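Long-range contacts in glutathione-specific gamma-glutamylcyclotransferase (Saccharomyces cerevisiae S288c, PDB 5HWK), which cleaves glutathione into 5-oxo-L-proline and a cysteinylglycine dipeptide, acting on no other gamma-glutamyl peptides: residues 15-19 with 199-204; 41-46 with 114-119; 77-81 with 219-223; 139-143 with 153-157. All coordinates share one frame; numbering follows the deposited sequence.

Interaction 1. Residues 15-19 with 199-204; sequences SLIYK and KLEQAL. With BEZ (benzoic acid), chain C.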
loop_
_atom_site.group_PDB
_atom_site.type_symbol
_atom_site.label_atom_id
_atom_site.label_comp_id
_atom_site.label_asym_id
_atom_site.label_seq_id
_atom_site.Cartn_x
_atom_site.Cartn_y
_atom_site.Cartn_z
ATOM N N SER A 15 -4.380 -2.367 5.389
ATOM C CA SER A 15 -5.595 -2.858 6.015
ATOM C C SER A 15 -6.854 -2.292 5.411
ATOM O O SER A 15 -7.899 -2.883 5.629
ATOM C CB SER A 15 -5.604 -2.632 7.533
ATOM O OG SER A 15 -5.584 -1.257 7.855
ATOM N N LEU A 16 -6.813 -1.159 4.685
ATOM C CA LEU A 16 -8.068 -0.705 4.076
ATOM C C LEU A 16 -8.543 -1.663 3.007
ATOM O O LEU A 16 -9.715 -1.593 2.625
ATOM C CB LEU A 16 -7.905 0.690 3.451
ATOM C CG LEU A 16 -7.797 1.846 4.445
ATOM C CD1 LEU A 16 -7.237 3.127 3.726
ATOM C CD2 LEU A 16 -9.134 2.135 5.119
ATOM N N ILE A 17 -7.672 -2.539 2.482
ATOM C CA ILE A 17 -8.121 -3.511 1.486
ATOM C C ILE A 17 -9.162 -4.448 2.076
ATOM O O ILE A 17 -10.207 -4.715 1.475
ATOM C CB ILE A 17 -6.931 -4.311 0.925
ATOM C CG1 ILE A 17 -6.014 -3.401 0.131
ATOM C CG2 ILE A 17 -7.466 -5.405 0.018
ATOM C CD1 ILE A 17 -4.717 -4.097 -0.355
ATOM N N TYR A 18 -8.883 -4.994 3.251
ATOM C CA TYR A 18 -9.751 -6.015 3.815
ATOM C C TYR A 18 -10.589 -5.535 4.983
ATOM O O TYR A 18 -11.495 -6.276 5.412
ATOM C CB TYR A 18 -8.962 -7.252 4.226
ATOM C CG TYR A 18 -7.834 -6.940 5.176
ATOM C CD1 TYR A 18 -8.074 -6.730 6.541
ATOM C CD2 TYR A 18 -6.544 -6.819 4.709
ATOM C CE1 TYR A 18 -7.050 -6.456 7.421
ATOM C CE2 TYR A 18 -5.503 -6.552 5.601
ATOM C CZ TYR A 18 -5.787 -6.351 6.936
ATOM O OH TYR A 18 -4.789 -6.053 7.816
ATOM N N LYS A 19 -10.315 -4.339 5.515
ATOM C CA LYS A 19 -11.150 -3.708 6.535
ATOM C C LYS A 19 -11.502 -2.356 5.919
ATOM O O LYS A 19 -10.836 -1.341 6.195
ATOM C CB LYS A 19 -10.383 -3.567 7.849
ATOM C CG LYS A 19 -11.184 -2.974 8.985
ATOM C CD LYS A 19 -10.503 -3.234 10.314
ATOM C CE LYS A 19 -10.704 -2.099 11.294
ATOM N NZ LYS A 19 -9.899 -0.918 10.886
ATOM N N LYS A 199 -3.300 -11.529 6.530
ATOM C CA LYS A 199 -4.556 -10.954 6.034
ATOM C C LYS A 199 -4.330 -10.203 4.743
ATOM O O LYS A 199 -5.184 -10.232 3.863
ATOM C CB LYS A 199 -5.185 -10.047 7.083
ATOM C CG LYS A 199 -5.903 -10.831 8.200
ATOM C CD LYS A 199 -6.570 -9.854 9.125
ATOM C CE LYS A 199 -7.408 -10.465 10.210
ATOM N NZ LYS A 199 -8.468 -11.387 9.665
ATOM N N LEU A 200 -3.193 -9.501 4.623
ATOM C CA LEU A 200 -2.926 -8.758 3.374
ATOM C C LEU A 200 -2.734 -9.746 2.228
ATOM O O LEU A 200 -3.320 -9.590 1.159
ATOM C CB LEU A 200 -1.677 -7.886 3.566
ATOM C CG LEU A 200 -1.270 -7.120 2.289
ATOM C CD1 LEU A 200 -2.432 -6.237 1.729
ATOM C CD2 LEU A 200 -0.004 -6.300 2.571
ATOM N N GLU A 201 -1.957 -10.804 2.452
ATOM C CA GLU A 201 -1.770 -11.814 1.421
ATOM C C GLU A 201 -3.105 -12.457 1.017
ATOM O O GLU A 201 -3.357 -12.689 -0.172
ATOM C CB GLU A 201 -0.757 -12.858 1.927
ATOM N N GLN A 202 -3.959 -12.783 1.996
ATOM C CA GLN A 202 -5.282 -13.324 1.694
ATOM C C GLN A 202 -6.069 -12.368 0.812
ATOM O O GLN A 202 -6.710 -12.781 -0.172
ATOM C CB GLN A 202 -6.070 -13.573 3.008
ATOM C CG GLN A 202 -7.511 -14.143 2.831
ATOM C CD GLN A 202 -8.277 -14.225 4.139
ATOM O OE1 GLN A 202 -8.369 -13.265 4.908
ATOM N NE2 GLN A 202 -8.793 -15.409 4.427
ATOM N N ALA A 203 -6.072 -11.101 1.186
ATOM C CA ALA A 203 -6.870 -10.122 0.461
ATOM C C ALA A 203 -6.377 -9.971 -0.964
ATOM O O ALA A 203 -7.200 -9.911 -1.902
ATOM C CB ALA A 203 -6.848 -8.800 1.198
ATOM N N LEU A 204 -5.063 -9.991 -1.173
ATOM C CA LEU A 204 -4.554 -9.928 -2.547
ATOM C C LEU A 204 -4.899 -11.187 -3.334
ATOM O O LEU A 204 -5.160 -11.116 -4.537
ATOM C CB LEU A 204 -3.053 -9.674 -2.554
ATOM C CG LEU A 204 -2.661 -8.373 -1.872
ATOM C CD1 LEU A 204 -1.175 -8.297 -1.773
ATOM C CD2 LEU A 204 -3.226 -7.173 -2.673
HETATM C C BEZ C . -4.095 1.471 3.597
HETATM O O1 BEZ C . -4.653 0.410 3.527
HETATM O O2 BEZ C . -3.868 2.049 2.528
HETATM C C1 BEZ C . -3.616 2.016 4.906
HETATM C C2 BEZ C . -2.772 3.108 4.876
HETATM C C3 BEZ C . -2.244 3.613 6.071
HETATM C C4 BEZ C . -2.632 3.081 7.289
HETATM C C5 BEZ C . -3.516 2.014 7.300
HETATM C C6 BEZ C . -4.016 1.455 6.129
#
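The short helical turn that follows strand 8-12 and carries Ser-15 of the loop that by similarity binds the substrate packs its outer side against helix 193-205, with Ile-17 and Tyr-18 meeting Lys-199, Leu-200, Ala-203 and Leu-204. Ala-203 sits at the middle: its CB lies 3.6 Å from Ile-17 CG2 and 4.0 Å from Tyr-18 CB, and its CA is the one nearest to the CA of Tyr-18. The two branches of Ile-17 divide the work. CG2 lies beside the carbonyl carbon and meets Ala-203, while the longer branch, starting beside the backbone N (chi1 -66°) and running on extended, ends in CD1, 3.8 Å from Leu-200 CD1 and within touch of Leu-204 CD2.

Tyr-18 lays its ring across the side chain of Lys-199. Lys-199 CB stands 3.9 Å from the ring centroid and 18° off the normal, a CH-pi contact over the face, and Lys-199 CD reaches CE1 of the same ring. Ser-15 O lies over the opposite face, so the ring is sandwiched between its own turn and the long helix.

The other side of the turn belongs to the ligand pocket of this ChaC-family enzyme. Leu-16 N donates to O1 of the benzoic acid at 2.9 Å with an N-H...O angle of 154°, and the backbone N atoms of Tyr-13 and Gly-14 also hydrogen-bond the ligand. Leu-16 CD1 packs on the carboxylate carbon, 3.6 Å from C of the benzoic acid. Ser-15 OG, near the ligand ring, hydrogen-bonds Glu-115, the proton acceptor by similarity.

Interaction 2. Residues 41-46 with 114-119; sequences QSSTDH and REQNGY. With BEZ (benzoic acid), chain C; PO4 (phosphate ion), chain D.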
loop_
_atom_site.group_PDB
_atom_site.type_symbol
_atom_site.label_atom_id
_atom_site.label_comp_id
_atom_site.label_asym_id
_atom_site.label_seq_id
_atom_site.Cartn_x
_atom_site.Cartn_y
_atom_site.Cartn_z
ATOM N N GLN A 41 7.251 0.508 8.021
ATOM C CA GLN A 41 6.647 1.373 9.012
ATOM C C GLN A 41 6.506 0.571 10.306
ATOM O O GLN A 41 6.077 -0.582 10.286
ATOM C CB GLN A 41 5.303 1.877 8.503
ATOM C CG GLN A 41 4.604 2.829 9.435
ATOM C CD GLN A 41 5.113 4.259 9.265
ATOM O OE1 GLN A 41 6.128 4.503 8.598
ATOM N NE2 GLN A 41 4.390 5.212 9.834
ATOM N N SER A 42 6.971 1.111 11.422
ATOM C CA SER A 42 6.782 0.361 12.663
ATOM C C SER A 42 5.383 0.584 13.246
ATOM O O SER A 42 4.743 1.600 12.978
ATOM C CB SER A 42 7.820 0.784 13.672
ATOM O OG SER A 42 7.595 2.115 13.946
ATOM N N SER A 43 4.872 -0.433 13.966
ATOM C CA SER A 43 3.597 -0.341 14.653
ATOM C C SER A 43 3.856 -0.541 16.144
ATOM O O SER A 43 4.449 -1.557 16.560
ATOM C CB SER A 43 2.649 -1.409 14.153
ATOM O OG SER A 43 1.507 -1.435 14.983
ATOM N N THR A 44 3.385 0.404 16.958
ATOM C CA THR A 44 3.530 0.322 18.410
ATOM C C THR A 44 2.221 0.234 19.151
ATOM O O THR A 44 2.255 0.036 20.359
ATOM C CB THR A 44 4.385 1.474 18.954
ATOM O OG1 THR A 44 3.736 2.699 18.629
ATOM C CG2 THR A 44 5.717 1.479 18.267
ATOM N N ASP A 45 1.069 0.341 18.462
ATOM C CA ASP A 45 -0.231 0.295 19.124
ATOM C C ASP A 45 -1.125 -0.805 18.584
ATOM O O ASP A 45 -2.236 -0.989 19.098
ATOM C CB ASP A 45 -0.959 1.645 19.000
ATOM C CG ASP A 45 -0.290 2.763 19.785
ATOM O OD1 ASP A 45 0.341 2.520 20.853
ATOM O OD2 ASP A 45 -0.400 3.932 19.347
ATOM N N HIS A 46 -0.681 -1.541 17.561
ATOM C CA HIS A 46 -1.572 -2.509 16.930
ATOM C C HIS A 46 -0.901 -3.859 16.777
ATOM O O HIS A 46 -1.415 -4.876 17.288
ATOM C CB HIS A 46 -2.087 -1.953 15.612
ATOM C CG HIS A 46 -2.957 -0.771 15.817
ATOM N ND1 HIS A 46 -2.442 0.491 15.995
ATOM C CD2 HIS A 46 -4.303 -0.661 15.952
ATOM C CE1 HIS A 46 -3.426 1.341 16.218
ATOM N NE2 HIS A 46 -4.566 0.670 16.190
ATOM N N ARG A 114 -7.098 1.917 13.075
ATOM C CA ARG A 114 -6.082 1.048 12.483
ATOM C C ARG A 114 -4.694 1.627 12.737
ATOM O O ARG A 114 -4.496 2.445 13.637
ATOM C CB ARG A 114 -6.375 0.787 11.002
ATOM C CG ARG A 114 -6.401 2.040 10.178
ATOM C CD ARG A 114 -6.938 1.752 8.773
ATOM N NE ARG A 114 -8.401 1.707 8.714
ATOM C CZ ARG A 114 -9.104 0.696 8.215
ATOM N NH1 ARG A 114 -8.484 -0.389 7.754
ATOM N NH2 ARG A 114 -10.436 0.788 8.159
ATOM N N GLU A 115 -3.713 1.144 11.977
ATOM C CA GLU A 115 -2.349 1.626 12.113
ATOM C C GLU A 115 -2.358 3.120 11.800
ATOM O O GLU A 115 -3.026 3.568 10.851
ATOM C CB GLU A 115 -1.499 0.902 11.070
ATOM C CG GLU A 115 -1.676 -0.650 11.119
ATOM C CD GLU A 115 -2.964 -1.192 10.450
ATOM O OE1 GLU A 115 -3.524 -0.666 9.444
ATOM O OE2 GLU A 115 -3.467 -2.222 10.915
ATOM N N GLN A 116 -1.651 3.905 12.617
ATOM C CA GLN A 116 -1.882 5.346 12.567
ATOM C C GLN A 116 -0.629 6.167 12.862
ATOM O O GLN A 116 -0.463 7.262 12.299
ATOM C CB GLN A 116 -2.984 5.726 13.577
ATOM C CG GLN A 116 -3.377 7.188 13.524
ATOM C CD GLN A 116 -4.695 7.476 14.245
ATOM O OE1 GLN A 116 -4.990 6.872 15.288
ATOM N NE2 GLN A 116 -5.506 8.384 13.675
ATOM N N ASN A 117 0.257 5.719 13.767
ATOM C CA ASN A 117 1.387 6.575 14.145
ATOM C C ASN A 117 2.275 6.831 12.940
ATOM O O ASN A 117 2.697 5.902 12.242
ATOM C CB ASN A 117 2.225 5.884 15.230
ATOM C CG ASN A 117 1.557 5.906 16.557
ATOM O OD1 ASN A 117 1.049 6.936 16.981
ATOM N ND2 ASN A 117 1.552 4.762 17.244
ATOM N N GLY A 118 2.560 8.106 12.691
ATOM C CA GLY A 118 3.489 8.505 11.654
ATOM C C GLY A 118 2.905 8.540 10.250
ATOM O O GLY A 118 3.612 8.927 9.309
ATOM N N TYR A 119 1.644 8.197 10.060
ATOM C CA TYR A 119 1.037 8.275 8.743
ATOM C C TYR A 119 0.497 9.673 8.512
ATOM O O TYR A 119 -0.054 10.302 9.425
ATOM C CB TYR A 119 -0.116 7.274 8.591
ATOM C CG TYR A 119 0.328 5.838 8.451
ATOM C CD1 TYR A 119 0.623 5.279 7.196
ATOM C CD2 TYR A 119 0.498 5.033 9.583
ATOM C CE1 TYR A 119 1.013 3.947 7.070
ATOM C CE2 TYR A 119 0.881 3.690 9.463
ATOM C CZ TYR A 119 1.144 3.160 8.215
ATOM O OH TYR A 119 1.524 1.858 8.115
HETATM C C BEZ C . -4.095 1.471 3.597
HETATM O O1 BEZ C . -4.653 0.410 3.527
HETATM O O2 BEZ C . -3.868 2.049 2.528
HETATM C C1 BEZ C . -3.616 2.016 4.906
HETATM C C2 BEZ C . -2.772 3.108 4.876
HETATM C C3 BEZ C . -2.244 3.613 6.071
HETATM C C4 BEZ C . -2.632 3.081 7.289
HETATM C C5 BEZ C . -3.516 2.014 7.300
HETATM C C6 BEZ C . -4.016 1.455 6.129
HETATM P P PO4 D . 0.718 2.016 15.041
HETATM O O1 PO4 D . 2.027 2.466 15.681
HETATM O O2 PO4 D . -0.277 3.156 15.008
HETATM O O3 PO4 D . 0.199 0.737 15.716
HETATM O O4 PO4 D . 1.046 1.616 13.561
HETATM O O HOH W 1 -0.324 7.188 19.827
#
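Gln-41 lies over one face of the Tyr-119 ring, its NE2 3.8 Å above the plane toward the rim, while its CG comes 3.5 Å from Tyr-119 OH. With CG anti to the backbone N (chi1 -178°) and a bend at chi2, the chain of Gln-41 turns so that NE2 also reaches Asn-117 O in a weak hydrogen bond; its OE1 goes to Asn-167. On the opposite face of Tyr-119 lies the benzoic acid, with C3 3.4 Å from Tyr-119 CE1, and the phenol OH is held by Ala-57 O. Cutting Tyr-119 back to an alanine would probably take away the ring face against which C3 and C4 of the benzoic acid rest, deprive Ala-57 O of its partner and remove the ring face under the Gln-41 amide.

Segment 114-119 contains a type II beta turn, Gln-116 to Tyr-119, in the loop that supplies Glu-115, by similarity the proton acceptor of this ChaC-family enzyme. Glu-115 OE1 hydrogen-bonds Ser-15 and lies close to the ligand ring.

Farther from the pocket, a phosphate, probably from the crystallisation liquor, joins both segments with seven hydrogen bonds. O3 alone takes three, from Ser-43 OG, Asp-45 N and His-46 ND1, the last at 2.7 Å and in the plane of the imidazole. The Asn-117 backbone N reaches O2 nearly straight (173°), and ND2 of Asn-117 reaches O1. That same ND2 gives Asp-45 OD2 a 3.0 Å hydrogen bond that arrives from above the carboxylate, 63° out of its plane. The carbonyl of Arg-114 covers one face of the His-46 ring, its carbon 3.6 Å above the plane.

Interaction 3. Residues 77-81 with 219-223; sequences LYSES and HYLTA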
loop_
_atom_site.group_PDB
_atom_site.type_symbol
_atom_site.label_atom_id
_atom_site.label_comp_id
_atom_site.label_asym_id
_atom_site.label_seq_id
_atom_site.Cartn_x
_atom_site.Cartn_y
_atom_site.Cartn_z
ATOM N N LEU A 77 15.414 -5.410 -6.806
ATOM C CA LEU A 77 15.546 -6.800 -6.391
ATOM C C LEU A 77 14.243 -7.569 -6.563
ATOM O O LEU A 77 14.271 -8.767 -6.858
ATOM C CB LEU A 77 16.000 -6.839 -4.927
ATOM C CG LEU A 77 16.342 -8.186 -4.296
ATOM C CD1 LEU A 77 17.339 -8.942 -5.172
ATOM C CD2 LEU A 77 16.888 -7.990 -2.874
ATOM N N TYR A 78 13.092 -6.901 -6.404
ATOM C CA TYR A 78 11.803 -7.576 -6.438
ATOM C C TYR A 78 10.910 -7.170 -7.594
ATOM O O TYR A 78 9.775 -7.645 -7.670
ATOM C CB TYR A 78 11.057 -7.401 -5.106
ATOM C CG TYR A 78 11.852 -7.945 -3.942
ATOM C CD1 TYR A 78 11.948 -9.311 -3.743
ATOM C CD2 TYR A 78 12.498 -7.102 -3.028
ATOM C CE1 TYR A 78 12.684 -9.831 -2.677
ATOM C CE2 TYR A 78 13.226 -7.619 -1.962
ATOM C CZ TYR A 78 13.324 -8.976 -1.804
ATOM O OH TYR A 78 14.044 -9.472 -0.751
ATOM N N SER A 79 11.371 -6.320 -8.499
ATOM C CA SER A 79 10.532 -5.828 -9.577
ATOM C C SER A 79 10.756 -6.656 -10.833
ATOM O O SER A 79 11.898 -6.958 -11.190
ATOM C CB SER A 79 10.902 -4.384 -9.873
ATOM O OG SER A 79 10.232 -3.965 -11.041
ATOM N N GLU A 80 9.658 -6.990 -11.527
ATOM C CA GLU A 80 9.754 -7.605 -12.859
ATOM C C GLU A 80 10.238 -6.641 -13.933
ATOM O O GLU A 80 10.526 -7.079 -15.051
ATOM C CB GLU A 80 8.416 -8.220 -13.282
ATOM C CG GLU A 80 7.987 -9.341 -12.346
ATOM C CD GLU A 80 7.054 -10.353 -12.993
ATOM O OE1 GLU A 80 6.645 -10.137 -14.153
ATOM O OE2 GLU A 80 6.736 -11.372 -12.333
ATOM N N SER A 81 10.339 -5.355 -13.625
ATOM C CA SER A 81 10.822 -4.350 -14.554
ATOM C C SER A 81 12.217 -3.852 -14.196
ATOM O O SER A 81 12.648 -2.817 -14.725
ATOM C CB SER A 81 9.823 -3.196 -14.619
ATOM O OG SER A 81 8.597 -3.642 -15.153
ATOM N N HIS A 219 6.288 -9.848 -5.566
ATOM C CA HIS A 219 7.446 -10.681 -5.238
ATOM C C HIS A 219 8.047 -10.334 -3.887
ATOM O O HIS A 219 8.569 -11.218 -3.183
ATOM C CB HIS A 219 8.500 -10.551 -6.336
ATOM C CG HIS A 219 8.021 -11.027 -7.669
ATOM N ND1 HIS A 219 7.698 -12.344 -7.904
ATOM C CD2 HIS A 219 7.787 -10.366 -8.828
ATOM C CE1 HIS A 219 7.301 -12.478 -9.158
ATOM N NE2 HIS A 219 7.341 -11.291 -9.737
ATOM N N TYR A 220 8.005 -9.061 -3.506
ATOM C CA TYR A 220 8.485 -8.680 -2.175
ATOM C C TYR A 220 7.634 -9.337 -1.092
ATOM O O TYR A 220 8.165 -9.944 -0.158
ATOM C CB TYR A 220 8.446 -7.167 -2.027
ATOM C CG TYR A 220 8.557 -6.694 -0.604
ATOM C CD1 TYR A 220 9.810 -6.616 0.025
ATOM C CD2 TYR A 220 7.424 -6.370 0.159
ATOM C CE1 TYR A 220 9.923 -6.221 1.356
ATOM C CE2 TYR A 220 7.550 -5.960 1.449
ATOM C CZ TYR A 220 8.799 -5.869 2.047
ATOM O OH TYR A 220 8.884 -5.404 3.327
ATOM N N LEU A 221 6.307 -9.244 -1.220
ATOM C CA LEU A 221 5.447 -9.799 -0.189
ATOM C C LEU A 221 5.585 -11.320 -0.139
ATOM O O LEU A 221 5.577 -11.916 0.941
ATOM C CB LEU A 221 3.999 -9.428 -0.467
ATOM C CG LEU A 221 3.131 -9.163 0.740
ATOM C CD1 LEU A 221 3.809 -8.067 1.616
ATOM C CD2 LEU A 221 1.761 -8.752 0.244
ATOM N N THR A 222 5.761 -11.959 -1.297
ATOM C CA THR A 222 5.977 -13.405 -1.314
ATOM C C THR A 222 7.267 -13.794 -0.592
ATOM O O THR A 222 7.281 -14.749 0.186
ATOM C CB THR A 222 6.023 -13.891 -2.745
ATOM O OG1 THR A 222 4.730 -13.707 -3.309
ATOM C CG2 THR A 222 6.326 -15.374 -2.763
ATOM N N ALA A 223 8.356 -13.052 -0.817
ATOM C CA ALA A 223 9.617 -13.347 -0.147
ATOM C C ALA A 223 9.505 -13.053 1.344
ATOM O O ALA A 223 9.996 -13.821 2.180
ATOM C CB ALA A 223 10.738 -12.520 -0.763
HETATM O O HOH W 2 7.028 -7.482 -7.253
#
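His-219 NE2 donates to Glu-80 OE2 at 2.7 Å with an N-H...O angle of 159°, the direct polar bond between the two segments. The flat groups are well set for it: the carboxylate oxygen lies within 4° of the imidazole plane, and carboxylate and ring are nearly coplanar. OE2 uses its anti lone pair, the one facing away from OE1. The extended chain of Glu-80 crosses the histidine side chain at about a right angle, bringing its CG within 3.3 Å of His-219 NE2. Nearby, a water bridges the backbones, donating to Tyr-78 O and accepting from His-219 N in the first turn of helix 219-232. With a leucine at the His-219 position, the Glu-80 carboxylate is likely to lose its mate and its chain to become free to swing away.

Beside this polar side lies the aromatic one. The Tyr-78 ring is met on one face by Tyr-220 CA, 4.2 Å from its centroid, in a CH-pi contact. Tyr-220 turns the edge of its own ring toward Tyr-78, a T-shaped pair with centroids 5.7 Å apart and planes at 77°. CG of Tyr-220 leaves on the side of its carbonyl carbon, which brings the ring edge against the Tyr-78 face and carries OH on to Phe-39 N, where it is hydrogen-bonded. One turn along the helix, Ala-223 CB touches Tyr-78 CE1 at 3.8 Å.

The contact thus fastens the C-terminal end of helix 69-78 to the start of helix 219-232. Strand 35-40, through Arg-38 and Trp-40, and Val-176 of helix 176-185 pack around the two tyrosines.

Interaction 4. Residues 139-143 with 153-157; sequences GEALE and KRVLL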
loop_
_atom_site.group_PDB
_atom_site.type_symbol
_atom_site.label_atom_id
_atom_site.label_comp_id
_atom_site.label_asym_id
_atom_site.label_seq_id
_atom_site.Cartn_x
_atom_site.Cartn_y
_atom_site.Cartn_z
ATOM N N GLY A 139 -13.014 3.159 -16.063
ATOM C CA GLY A 139 -13.076 4.146 -17.126
ATOM C C GLY A 139 -14.022 5.284 -16.803
ATOM O O GLY A 139 -13.723 6.446 -17.082
ATOM N N GLU A 140 -15.166 4.970 -16.189
ATOM C CA GLU A 140 -16.099 6.016 -15.774
ATOM C C GLU A 140 -15.498 6.904 -14.693
ATOM O O GLU A 140 -15.666 8.127 -14.723
ATOM C CB GLU A 140 -17.411 5.402 -15.291
ATOM C CG GLU A 140 -18.416 6.435 -14.804
ATOM N N ALA A 141 -14.787 6.307 -13.740
ATOM C CA ALA A 141 -14.124 7.089 -12.702
ATOM C C ALA A 141 -13.142 8.076 -13.313
ATOM O O ALA A 141 -13.053 9.221 -12.873
ATOM C CB ALA A 141 -13.379 6.155 -11.748
ATOM N N LEU A 142 -12.402 7.646 -14.337
ATOM C CA LEU A 142 -11.403 8.508 -14.944
ATOM C C LEU A 142 -12.041 9.648 -15.714
ATOM O O LEU A 142 -11.429 10.709 -15.847
ATOM C CB LEU A 142 -10.486 7.678 -15.840
ATOM C CG LEU A 142 -9.514 6.766 -15.084
ATOM C CD1 LEU A 142 -8.940 5.751 -16.040
ATOM C CD2 LEU A 142 -8.402 7.572 -14.434
ATOM N N GLU A 143 -13.265 9.455 -16.213
ATOM C CA GLU A 143 -13.922 10.445 -17.062
ATOM C C GLU A 143 -14.579 11.580 -16.282
ATOM O O GLU A 143 -15.004 12.563 -16.907
ATOM C CB GLU A 143 -14.951 9.751 -17.958
ATOM C CG GLU A 143 -14.325 8.788 -18.968
ATOM C CD GLU A 143 -15.317 7.768 -19.551
ATOM O OE1 GLU A 143 -16.513 8.103 -19.678
ATOM O OE2 GLU A 143 -14.900 6.629 -19.879
ATOM N N LYS A 153 -1.202 9.375 -20.219
ATOM C CA LYS A 153 -2.052 8.336 -19.661
ATOM C C LYS A 153 -3.064 8.936 -18.691
ATOM O O LYS A 153 -2.801 9.931 -18.014
ATOM C CB LYS A 153 -1.207 7.282 -18.942
ATOM N N ARG A 154 -4.239 8.323 -18.642
ATOM C CA ARG A 154 -5.291 8.811 -17.769
ATOM C C ARG A 154 -4.933 8.522 -16.321
ATOM O O ARG A 154 -4.431 7.443 -15.987
ATOM C CB ARG A 154 -6.607 8.134 -18.129
ATOM C CG ARG A 154 -6.977 8.340 -19.588
ATOM C CD ARG A 154 -8.434 8.046 -19.829
ATOM N NE ARG A 154 -8.686 6.614 -19.828
ATOM C CZ ARG A 154 -9.898 6.070 -19.770
ATOM N NH1 ARG A 154 -10.973 6.846 -19.695
ATOM N NH2 ARG A 154 -10.034 4.750 -19.774
ATOM N N VAL A 155 -5.156 9.505 -15.456
ATOM C CA VAL A 155 -4.835 9.339 -14.041
ATOM C C VAL A 155 -6.041 9.762 -13.211
ATOM O O VAL A 155 -6.903 10.532 -13.668
ATOM C CB VAL A 155 -3.568 10.098 -13.621
ATOM C CG1 VAL A 155 -2.355 9.529 -14.331
ATOM C CG2 VAL A 155 -3.737 11.595 -13.885
ATOM N N LEU A 156 -6.115 9.203 -11.994
ATOM C CA LEU A 156 -7.190 9.450 -11.039
ATOM C C LEU A 156 -6.617 10.253 -9.874
ATOM O O LEU A 156 -5.583 9.853 -9.300
ATOM C CB LEU A 156 -7.774 8.108 -10.555
ATOM C CG LEU A 156 -9.054 8.170 -9.732
ATOM C CD1 LEU A 156 -10.219 8.716 -10.595
ATOM C CD2 LEU A 156 -9.418 6.792 -9.156
ATOM N N LEU A 157 -7.282 11.354 -9.486
ATOM C CA LEU A 157 -6.949 12.075 -8.251
ATOM C C LEU A 157 -7.447 11.262 -7.044
ATOM O O LEU A 157 -8.645 10.947 -6.946
ATOM C CB LEU A 157 -7.524 13.495 -8.240
ATOM C CG LEU A 157 -7.313 14.255 -6.925
ATOM C CD1 LEU A 157 -5.819 14.482 -6.645
ATOM C CD2 LEU A 157 -8.066 15.576 -6.884
HETATM O O HOH W 3 -8.640 10.903 -15.766
#
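Apolar packing centres on Leu-142, which points from helix 135-144 at the strand and divides its two methyls between neighbouring residues. CD2 rests on the strand backbone, 3.4 Å from Val-155 O, and touches Leu-156 CB at 4.0 Å. CD1 instead lies over the middle of the Arg-154 guanidinium face, 3.9 Å from Arg-154 CZ, and also meets Arg-154 CB. Farther along the strand, a chi1 of -170° puts Leu-156 CG beside its carbonyl carbon, and CD1 turns back to the helix, 3.7 Å from Ala-141 O and within touch of Ala-141 CB.

Charge plays a lesser part. Glu-143 OE2 and Arg-154 NH1 form a long salt bridge of 3.9 Å, the carboxylate and guanidinium planes only 24° apart. Leu-142 thus covers one guanidinium face and Glu-143 lies at its edge.

Water supplies the remaining link: one molecule lies within hydrogen-bonding distance of both Leu-142 O, 2.8 Å away, and Val-155 O.

The axes of the short segments, helix 139-143 and strand 154-157, pass 8.2 Å apart at 75°, so the helix lies steeply across the strand. In the six-stranded antiparallel sheet this strand runs between 119-129 and 147-148, and Trp-9 of strand 8-12 packs on both Ala-141 and Leu-156.

Overall arrangement
From the N terminus, residues 15-19 pack on helix 193-205, so interaction 1 closes a long loop holding all of interactions 2 and 4. Residues 41-46 join 114-119 in interaction 2, but 77-81 lies between them and pairs with 219-223; interaction 3, joining helices 69-78 and 219-232, therefore crosses both interaction 2 and interaction 1. It encloses interaction 4, which lays helix 135-144 on the six-stranded sheet. Interactions 1 and 2 meet at the benzoic acid pocket, through Ser-15 with Glu-115 and Lys-19 with Arg-114. Leu-221 packs on Leu-200 and Leu-204, joining interactions 1 and 3. Interaction 4 stands apart, its nearest atoms about 13 Å from interaction 1.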